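Local coordinates for protein folylpolyglutamate synthase (FolC) (Helicobacter pylori, PDB 6K8C) that probably adds glutamate to dihydropteroate and then further glutamates to tetrahydrofolates at the expense of ATP, making folylpolyglutamates, at residues 185-196 with 208-219; 51-59 with 142-153. One frame throughout, in Å; residues are numbered along the deposited sequence.

Contact 1 of 2, residues 185-196 with 208-219; sequences LKAMGSLSIIAP and IAKEKHAKLIVV
Met-188 lays the end of its side chain on the last turn of helix 199-211: CE is 3.7 Å from Ile-208 CG2, and SD is 3.8 Å from Ala-209 CB. A bend at chi3 (56°) carries the methyl over to Ile-208, whose CD1 reaches on to Leu-185 CB at 3.8 Å. Past Gly-189 the chain enters strand 191-194, which runs parallel to strand 215-218; with helix 199-211 between them they form a beta-alpha-beta crossover of the Mur ligase middle domain. Ser-192 bonds through both backbone groups, its N to Lys-215 O and its O to Ile-217 N, and Ile-194 does the same with Ile-217 O and Val-219 N. On the face under the helix, Ile-194 CG2 meets Leu-216 CD1 at 3.9 Å, and both side chains also touch Ala-205. On the other face Ile-193 CG2 presses on Val-219 CG2 at 3.5 Å, tighter than usual, with helix 241-254 packed against Ile-193. Solvent reaches two places. On the outermost strand the extended chain of Lys-215 runs alongside Leu-191, close even here, before heading away; where the helix ends, exposed Lys-212 crosses Met-188 and brings CE to 3.4 Å from Lys-186 O.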
loop_
_atom_site.group_PDB
_atom_site.type_symbol
_atom_site.label_atom_id
_atom_site.label_comp_id
_atom_site.label_asym_id
_atom_site.label_seq_id
_atom_site.Cartn_x
_atom_site.Cartn_y
_atom_site.Cartn_z
ATOM N N LEU A 185 -5.381 -15.326 -6.823
ATOM C CA LEU A 185 -4.905 -16.580 -6.259
ATOM C C LEU A 185 -4.268 -17.503 -7.289
ATOM O O LEU A 185 -3.488 -18.382 -6.908
ATOM C CB LEU A 185 -6.058 -17.310 -5.566
ATOM C CG LEU A 185 -6.594 -16.618 -4.313
ATOM C CD1 LEU A 185 -7.996 -17.118 -3.982
ATOM C CD2 LEU A 185 -5.649 -16.832 -3.143
ATOM N N LYS A 186 -4.576 -17.328 -8.578
ATOM C CA LYS A 186 -4.094 -18.274 -9.582
ATOM C C LYS A 186 -2.575 -18.280 -9.678
ATOM O O LYS A 186 -1.980 -19.311 -10.013
ATOM C CB LYS A 186 -4.708 -17.956 -10.946
ATOM C CG LYS A 186 -5.962 -18.758 -11.246
ATOM C CD LYS A 186 -6.631 -18.300 -12.531
ATOM C CE LYS A 186 -7.934 -19.049 -12.755
ATOM N NZ LYS A 186 -9.114 -18.144 -12.699
ATOM N N ALA A 187 -1.930 -17.153 -9.386
ATOM C CA ALA A 187 -0.482 -17.047 -9.462
ATOM C C ALA A 187 0.212 -17.434 -8.159
ATOM O O ALA A 187 1.394 -17.116 -7.982
ATOM C CB ALA A 187 -0.082 -15.631 -9.872
ATOM N N MET A 188 -0.488 -18.108 -7.247
ATOM C CA MET A 188 0.160 -18.580 -6.032
ATOM C C MET A 188 1.234 -19.604 -6.379
ATOM O O MET A 188 1.079 -20.407 -7.304
ATOM C CB MET A 188 -0.870 -19.174 -5.060
ATOM C CG MET A 188 -1.164 -20.654 -5.239
ATOM S SD MET A 188 -2.132 -21.402 -3.902
ATOM C CE MET A 188 -3.597 -20.371 -3.864
ATOM N N GLY A 189 2.347 -19.538 -5.663
ATOM C CA GLY A 189 3.438 -20.478 -5.824
ATOM C C GLY A 189 3.302 -21.663 -4.894
ATOM O O GLY A 189 2.202 -22.027 -4.468
ATOM N N SER A 190 4.443 -22.260 -4.551
ATOM C CA SER A 190 4.433 -23.491 -3.776
ATOM C C SER A 190 4.206 -23.259 -2.288
ATOM O O SER A 190 3.853 -24.205 -1.578
ATOM C CB SER A 190 5.747 -24.247 -3.984
ATOM O OG SER A 190 6.847 -23.491 -3.506
ATOM N N LEU A 191 4.381 -22.030 -1.803
ATOM C CA LEU A 191 4.320 -21.735 -0.376
ATOM C C LEU A 191 3.641 -20.388 -0.186
ATOM O O LEU A 191 4.137 -19.373 -0.682
ATOM C CB LEU A 191 5.725 -21.726 0.240
ATOM C CG LEU A 191 5.836 -21.454 1.742
ATOM C CD1 LEU A 191 5.018 -22.458 2.517
ATOM C CD2 LEU A 191 7.295 -21.475 2.183
ATOM N N SER A 192 2.518 -20.374 0.531
ATOM C CA SER A 192 1.759 -19.143 0.696
ATOM C C SER A 192 1.127 -19.077 2.078
ATOM O O SER A 192 0.691 -20.092 2.629
ATOM C CB SER A 192 0.666 -19.012 -0.368
ATOM O OG SER A 192 1.216 -19.112 -1.670
ATOM N N ILE A 193 1.077 -17.867 2.613
ATOM C CA ILE A 193 0.354 -17.540 3.833
ATOM C C ILE A 193 -0.906 -16.798 3.429
ATOM O O ILE A 193 -0.864 -15.938 2.544
ATOM C CB ILE A 193 1.232 -16.689 4.767
ATOM C CG1 ILE A 193 2.378 -17.542 5.307
ATOM C CG2 ILE A 193 0.414 -16.096 5.916
ATOM C CD1 ILE A 193 3.685 -16.880 5.171
ATOM N N ILE A 194 -2.035 -17.131 4.048
ATOM C CA ILE A 194 -3.286 -16.459 3.718
ATOM C C ILE A 194 -3.894 -15.890 4.995
ATOM O O ILE A 194 -4.121 -16.625 5.964
ATOM C CB ILE A 194 -4.274 -17.385 2.974
ATOM C CG1 ILE A 194 -5.502 -16.600 2.516
ATOM C CG2 ILE A 194 -4.667 -18.604 3.787
ATOM C CD1 ILE A 194 -6.111 -17.128 1.225
ATOM N N ALA A 195 -4.126 -14.573 4.999
ATOM C CA ALA A 195 -4.840 -13.906 6.079
ATOM C C ALA A 195 -6.294 -14.377 6.112
ATOM O O ALA A 195 -6.782 -14.961 5.140
ATOM C CB ALA A 195 -4.776 -12.388 5.880
ATOM N N PRO A 196 -7.007 -14.144 7.220
ATOM C CA PRO A 196 -8.432 -14.514 7.264
ATOM C C PRO A 196 -9.203 -13.858 6.126
ATOM O O PRO A 196 -9.056 -12.663 5.857
ATOM C CB PRO A 196 -8.890 -14.005 8.638
ATOM C CG PRO A 196 -7.644 -14.015 9.464
ATOM C CD PRO A 196 -6.541 -13.618 8.517
ATOM N N ILE A 208 -7.281 -24.095 -5.384
ATOM C CA ILE A 208 -6.126 -23.863 -6.241
ATOM C C ILE A 208 -4.877 -24.495 -5.639
ATOM O O ILE A 208 -4.082 -25.121 -6.351
ATOM C CB ILE A 208 -5.945 -22.356 -6.494
ATOM C CG1 ILE A 208 -6.979 -21.860 -7.510
ATOM C CG2 ILE A 208 -4.533 -22.050 -6.982
ATOM C CD1 ILE A 208 -7.307 -20.391 -7.386
ATOM N N ALA A 209 -4.692 -24.364 -4.321
ATOM C CA ALA A 209 -3.506 -24.935 -3.684
ATOM C C ALA A 209 -3.460 -26.448 -3.855
ATOM O O ALA A 209 -2.393 -27.021 -4.110
ATOM C CB ALA A 209 -3.470 -24.566 -2.199
ATOM N N LYS A 210 -4.607 -27.112 -3.708
ATOM C CA LYS A 210 -4.662 -28.551 -3.931
ATOM C C LYS A 210 -4.339 -28.889 -5.379
ATOM O O LYS A 210 -3.586 -29.833 -5.654
ATOM C CB LYS A 210 -6.045 -29.077 -3.544
ATOM C CG LYS A 210 -6.210 -30.582 -3.648
ATOM C CD LYS A 210 -7.623 -30.984 -3.248
ATOM C CE LYS A 210 -7.816 -32.491 -3.277
ATOM N NZ LYS A 210 -9.113 -32.876 -2.648
ATOM N N GLU A 211 -4.883 -28.114 -6.320
ATOM C CA GLU A 211 -4.612 -28.349 -7.735
ATOM C C GLU A 211 -3.128 -28.194 -8.056
ATOM O O GLU A 211 -2.584 -28.935 -8.883
ATOM C CB GLU A 211 -5.448 -27.393 -8.588
ATOM C CG GLU A 211 -5.196 -27.501 -10.086
ATOM C CD GLU A 211 -4.342 -26.363 -10.616
ATOM O OE1 GLU A 211 -4.796 -25.198 -10.565
ATOM O OE2 GLU A 211 -3.216 -26.634 -11.081
ATOM N N LYS A 212 -2.454 -27.243 -7.410
ATOM C CA LYS A 212 -1.050 -26.970 -7.679
ATOM C C LYS A 212 -0.100 -27.703 -6.738
ATOM O O LYS A 212 1.114 -27.489 -6.827
ATOM C CB LYS A 212 -0.784 -25.461 -7.601
ATOM C CG LYS A 212 -1.598 -24.642 -8.590
ATOM C CD LYS A 212 -1.363 -23.149 -8.409
ATOM C CE LYS A 212 -0.868 -22.499 -9.690
ATOM N NZ LYS A 212 0.588 -22.742 -9.915
ATOM N N HIS A 213 -0.619 -28.557 -5.851
ATOM C CA HIS A 213 0.187 -29.275 -4.858
ATOM C C HIS A 213 0.949 -28.318 -3.950
ATOM O O HIS A 213 2.046 -28.631 -3.484
ATOM C CB HIS A 213 1.164 -30.255 -5.521
ATOM C CG HIS A 213 0.531 -31.152 -6.538
ATOM N ND1 HIS A 213 -0.446 -32.070 -6.219
ATOM C CD2 HIS A 213 0.746 -31.279 -7.870
ATOM C CE1 HIS A 213 -0.811 -32.719 -7.310
ATOM N NE2 HIS A 213 -0.102 -32.259 -8.326
ATOM N N ALA A 214 0.380 -27.146 -3.691
ATOM C CA ALA A 214 1.051 -26.089 -2.950
ATOM C C ALA A 214 0.703 -26.166 -1.471
ATOM O O ALA A 214 -0.299 -26.766 -1.073
ATOM C CB ALA A 214 0.665 -24.716 -3.500
ATOM N N LYS A 215 1.545 -25.541 -0.651
ATOM C CA LYS A 215 1.312 -25.480 0.786
ATOM C C LYS A 215 0.696 -24.124 1.123
ATOM O O LYS A 215 1.285 -23.077 0.837
ATOM C CB LYS A 215 2.602 -25.713 1.573
ATOM C CG LYS A 215 2.421 -25.617 3.095
ATOM C CD LYS A 215 3.740 -25.341 3.799
ATOM C CE LYS A 215 3.757 -25.832 5.238
ATOM N NZ LYS A 215 5.119 -25.636 5.817
ATOM N N LEU A 216 -0.497 -24.154 1.705
ATOM C CA LEU A 216 -1.244 -22.961 2.076
ATOM C C LEU A 216 -1.297 -22.896 3.596
ATOM O O LEU A 216 -1.860 -23.788 4.235
ATOM C CB LEU A 216 -2.649 -23.007 1.475
ATOM C CG LEU A 216 -3.542 -21.776 1.566
ATOM C CD1 LEU A 216 -2.877 -20.578 0.889
ATOM C CD2 LEU A 216 -4.902 -22.086 0.941
ATOM N N ILE A 217 -0.690 -21.865 4.173
ATOM C CA ILE A 217 -0.655 -21.684 5.619
ATOM C C ILE A 217 -1.765 -20.710 5.984
ATOM O O ILE A 217 -1.680 -19.517 5.683
ATOM C CB ILE A 217 0.710 -21.179 6.100
ATOM C CG1 ILE A 217 1.797 -22.220 5.822
ATOM C CG2 ILE A 217 0.666 -20.856 7.588
ATOM C CD1 ILE A 217 3.205 -21.645 5.884
ATOM N N VAL A 218 -2.801 -21.205 6.649
ATOM C CA VAL A 218 -3.975 -20.400 6.963
ATOM C C VAL A 218 -3.760 -19.729 8.312
ATOM O O VAL A 218 -3.582 -20.403 9.331
ATOM C CB VAL A 218 -5.247 -21.261 6.963
ATOM C CG1 VAL A 218 -6.466 -20.417 7.274
ATOM C CG2 VAL A 218 -5.404 -21.963 5.613
ATOM N N VAL A 219 -3.775 -18.401 8.324
ATOM C CA VAL A 219 -3.575 -17.654 9.562
ATOM C C VAL A 219 -4.844 -17.733 10.397
ATOM O O VAL A 219 -5.937 -17.412 9.917
ATOM C CB VAL A 219 -3.197 -16.196 9.266
ATOM C CG1 VAL A 219 -3.166 -15.396 10.553
ATOM C CG2 VAL A 219 -1.842 -16.138 8.574
HETATM O O HOH W 1 0.840 -21.587 -2.060
HETATM O O HOH W 2 -6.724 -17.236 7.379
#

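Contact 2 of 2, residues 51-59 with 142-153; sequences HVVGTNGKG and EAGLGGEFDSTN
The P-loop of this Mur-ligase-type domain leaves strand 48-53 here and turns into helix 58-70; the end of strand 138-142 and the loop after it pack against the strand end and the start of the helix. One backbone bond closes the parallel pairing, Ala-143 N to Val-52 O at 2.9 Å and nearly straight (174°). The His-51 ring, swung across by a first torsion with CG opposite the backbone N (-159°), gives its NE2 hydrogen to Thr-152 OG1 at 2.7 Å, the oxygen lying somewhat off the ring plane. That hydroxyl passes its own hydrogen to Asp-150 OD2 at 2.6 Å. OD2 also takes the N-H groups of Gly-144 and Thr-152, the latter as an Asx turn, which leaves Asp-150 tying the loop to itself and positioning the threonine for His-51. Val-53 CG2 covers the centre of one ring face, 3.6 Å above it; Thr-152 O lies over the opposite face, towards the rim. Lys-58 curls back, NZ to Gly-54 O at 3.1 Å, and crosses Glu-142 with CE 3.7 Å from its CG. Water 3 bridges Glu-142 OE2 and Lys-58 O, while Gly-57 N binds a citrate, probably from the crystallisation liquor. Strand 48-53 runs between strands 138-142 and 159-162, and Ser-151, inside the Asx turn, packs on helices 28-41 and 121-132.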
loop_
_atom_site.group_PDB
_atom_site.type_symbol
_atom_site.label_atom_id
_atom_site.label_comp_id
_atom_site.label_asym_id
_atom_site.label_seq_id
_atom_site.Cartn_x
_atom_site.Cartn_y
_atom_site.Cartn_z
ATOM N N HIS A 51 5.899 -12.137 -2.259
ATOM C CA HIS A 51 4.874 -11.506 -3.085
ATOM C C HIS A 51 3.662 -11.194 -2.211
ATOM O O HIS A 51 2.994 -12.109 -1.725
ATOM C CB HIS A 51 4.493 -12.430 -4.240
ATOM C CG HIS A 51 3.846 -11.738 -5.399
ATOM N ND1 HIS A 51 3.081 -12.412 -6.330
ATOM C CD2 HIS A 51 3.856 -10.441 -5.790
ATOM C CE1 HIS A 51 2.645 -11.558 -7.240
ATOM N NE2 HIS A 51 3.101 -10.357 -6.936
ATOM N N VAL A 52 3.367 -9.911 -2.027
ATOM C CA VAL A 52 2.226 -9.471 -1.229
ATOM C C VAL A 52 1.064 -9.178 -2.175
ATOM O O VAL A 52 1.153 -8.281 -3.022
ATOM C CB VAL A 52 2.580 -8.240 -0.376
ATOM C CG1 VAL A 52 1.388 -7.824 0.472
ATOM C CG2 VAL A 52 3.777 -8.543 0.520
ATOM N N VAL A 53 -0.021 -9.938 -2.031
ATOM C CA VAL A 53 -1.171 -9.892 -2.927
ATOM C C VAL A 53 -2.433 -9.766 -2.086
ATOM O O VAL A 53 -2.569 -10.438 -1.059
ATOM C CB VAL A 53 -1.235 -11.155 -3.816
ATOM C CG1 VAL A 53 -2.514 -11.182 -4.637
ATOM C CG2 VAL A 53 -0.016 -11.233 -4.731
ATOM N N GLY A 54 -3.354 -8.916 -2.513
ATOM C CA GLY A 54 -4.611 -8.774 -1.806
ATOM C C GLY A 54 -5.253 -7.433 -2.103
ATOM O O GLY A 54 -4.806 -6.685 -2.967
ATOM N N THR A 55 -6.319 -7.146 -1.358
ATOM C CA THR A 55 -7.051 -5.895 -1.514
ATOM C C THR A 55 -6.766 -4.904 -0.398
ATOM O O THR A 55 -6.444 -3.745 -0.668
ATOM C CB THR A 55 -8.559 -6.165 -1.586
ATOM O OG1 THR A 55 -8.830 -7.056 -2.674
ATOM C CG2 THR A 55 -9.327 -4.864 -1.791
ATOM N N ASN A 56 -6.865 -5.336 0.854
ATOM C CA ASN A 56 -6.669 -4.469 2.002
ATOM C C ASN A 56 -5.447 -4.909 2.793
ATOM O O ASN A 56 -5.099 -6.094 2.823
ATOM C CB ASN A 56 -7.905 -4.479 2.910
ATOM C CG ASN A 56 -9.146 -3.974 2.201
ATOM O OD1 ASN A 56 -9.101 -2.970 1.490
ATOM N ND2 ASN A 56 -10.257 -4.674 2.382
ATOM N N GLY A 57 -4.797 -3.937 3.427
ATOM C CA GLY A 57 -3.699 -4.217 4.328
ATOM C C GLY A 57 -2.400 -4.645 3.683
ATOM O O GLY A 57 -1.524 -5.149 4.390
ATOM N N LYS A 58 -2.237 -4.464 2.368
ATOM C CA LYS A 58 -0.973 -4.836 1.729
ATOM C C LYS A 58 0.181 -4.022 2.293
ATOM O O LYS A 58 1.240 -4.569 2.625
ATOM C CB LYS A 58 -1.060 -4.651 0.210
ATOM C CG LYS A 58 -1.905 -5.716 -0.495
ATOM C CD LYS A 58 -1.577 -5.784 -1.985
ATOM C CE LYS A 58 -1.948 -4.496 -2.702
ATOM N NZ LYS A 58 -3.308 -4.017 -2.334
ATOM N N GLY A 59 -0.018 -2.710 2.432
ATOM C CA GLY A 59 1.079 -1.840 2.828
ATOM C C GLY A 59 1.594 -2.134 4.223
ATOM O O GLY A 59 2.801 -2.278 4.434
ATOM N N GLU A 142 5.061 -5.849 -3.506
ATOM C CA GLU A 142 3.614 -5.674 -3.517
ATOM C C GLU A 142 3.096 -5.728 -4.946
ATOM O O GLU A 142 3.622 -5.047 -5.834
ATOM C CB GLU A 142 3.248 -4.337 -2.878
ATOM C CG GLU A 142 1.767 -4.097 -2.695
ATOM C CD GLU A 142 1.497 -2.728 -2.112
ATOM O OE1 GLU A 142 0.987 -1.858 -2.848
ATOM O OE2 GLU A 142 1.811 -2.516 -0.923
ATOM N N ALA A 143 2.067 -6.538 -5.170
ATOM C CA ALA A 143 1.471 -6.620 -6.495
ATOM C C ALA A 143 0.744 -5.323 -6.834
ATOM O O ALA A 143 0.215 -4.630 -5.959
ATOM C CB ALA A 143 0.504 -7.802 -6.578
ATOM N N GLY A 144 0.741 -4.987 -8.115
ATOM C CA GLY A 144 -0.037 -3.879 -8.629
ATOM C C GLY A 144 -1.441 -4.309 -8.996
ATOM O O GLY A 144 -1.998 -5.252 -8.424
ATOM N N LEU A 145 -2.012 -3.628 -9.986
ATOM C CA LEU A 145 -3.393 -3.855 -10.391
ATOM C C LEU A 145 -3.529 -4.824 -11.560
ATOM O O LEU A 145 -4.649 -5.057 -12.023
ATOM C CB LEU A 145 -4.059 -2.522 -10.750
ATOM C CG LEU A 145 -3.994 -1.425 -9.684
ATOM C CD1 LEU A 145 -4.662 -0.152 -10.184
ATOM C CD2 LEU A 145 -4.625 -1.893 -8.379
ATOM N N GLY A 146 -2.425 -5.401 -12.037
ATOM C CA GLY A 146 -2.458 -6.266 -13.206
ATOM C C GLY A 146 -3.112 -7.619 -12.993
ATOM O O GLY A 146 -3.283 -8.358 -13.968
ATOM N N GLY A 147 -3.468 -7.962 -11.758
ATOM C CA GLY A 147 -4.146 -9.230 -11.522
ATOM C C GLY A 147 -3.192 -10.401 -11.643
ATOM O O GLY A 147 -2.104 -10.410 -11.055
ATOM N N GLU A 148 -3.606 -11.417 -12.405
ATOM C CA GLU A 148 -2.745 -12.573 -12.635
ATOM C C GLU A 148 -1.612 -12.254 -13.599
ATOM O O GLU A 148 -0.583 -12.938 -13.577
ATOM C CB GLU A 148 -3.565 -13.752 -13.162
ATOM C CG GLU A 148 -4.112 -13.556 -14.569
ATOM C CD GLU A 148 -5.042 -14.676 -14.998
ATOM O OE1 GLU A 148 -6.262 -14.568 -14.746
ATOM O OE2 GLU A 148 -4.552 -15.661 -15.588
ATOM N N PHE A 149 -1.778 -11.233 -14.440
ATOM C CA PHE A 149 -0.740 -10.792 -15.361
ATOM C C PHE A 149 0.030 -9.589 -14.832
ATOM O O PHE A 149 0.663 -8.872 -15.615
ATOM C CB PHE A 149 -1.348 -10.469 -16.727
ATOM C CG PHE A 149 -2.179 -11.583 -17.298
ATOM C CD1 PHE A 149 -1.597 -12.795 -17.638
ATOM C CD2 PHE A 149 -3.540 -11.416 -17.501
ATOM C CE1 PHE A 149 -2.358 -13.822 -18.168
ATOM C CE2 PHE A 149 -4.307 -12.441 -18.029
ATOM C CZ PHE A 149 -3.715 -13.645 -18.362
ATOM N N ASP A 150 -0.020 -9.350 -13.523
ATOM C CA ASP A 150 0.726 -8.245 -12.940
ATOM C C ASP A 150 2.216 -8.428 -13.196
ATOM O O ASP A 150 2.718 -9.552 -13.295
ATOM C CB ASP A 150 0.456 -8.156 -11.438
ATOM C CG ASP A 150 0.910 -6.839 -10.842
ATOM O OD1 ASP A 150 0.233 -5.818 -11.087
ATOM O OD2 ASP A 150 1.940 -6.826 -10.130
ATOM N N SER A 151 2.925 -7.303 -13.316
ATOM C CA SER A 151 4.351 -7.368 -13.611
ATOM C C SER A 151 5.124 -8.081 -12.508
ATOM O O SER A 151 6.094 -8.791 -12.797
ATOM C CB SER A 151 4.907 -5.962 -13.834
ATOM O OG SER A 151 4.984 -5.239 -12.622
ATOM N N THR A 152 4.708 -7.924 -11.245
ATOM C CA THR A 152 5.425 -8.579 -10.155
ATOM C C THR A 152 5.301 -10.095 -10.216
ATOM O O THR A 152 6.089 -10.796 -9.571
ATOM C CB THR A 152 4.932 -8.076 -8.796
ATOM O OG1 THR A 152 3.522 -8.312 -8.676
ATOM C CG2 THR A 152 5.216 -6.595 -8.641
ATOM N N ASN A 153 4.344 -10.616 -10.987
ATOM C CA ASN A 153 4.198 -12.059 -11.147
ATOM C C ASN A 153 5.366 -12.700 -11.883
ATOM O O ASN A 153 5.536 -13.922 -11.798
ATOM C CB ASN A 153 2.905 -12.380 -11.899
ATOM C CG ASN A 153 1.735 -12.573 -10.974
ATOM O OD1 ASN A 153 1.852 -13.250 -9.954
ATOM N ND2 ASN A 153 0.597 -11.975 -11.319
HETATM O O HOH W 3 3.066 -4.277 0.660
#

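Both contacts belong to the same mixed sheet, but at different depths. Contact 2 is buried, near its middle, where strand 48-53 pairs with 138-142; contact 1 is partly buried and includes the outermost strand, 215-218. Strand 159-162 lies between strands 48-53 and 191-194 and hydrogen-bonds to both. The chemistry follows the position: contact 1 is a run of backbone bonds clad in aliphatic side chains, with lysines at the solvent side, whereas contact 2 has a single backbone bond across it and relies on a histidine-threonine-aspartate chain of hydrogen bonds, a bridging water and the aliphatic part of Lys-58 against Glu-142. Their centres are 15 Å apart, and they meet directly where Ala-187 packs against Asn-153.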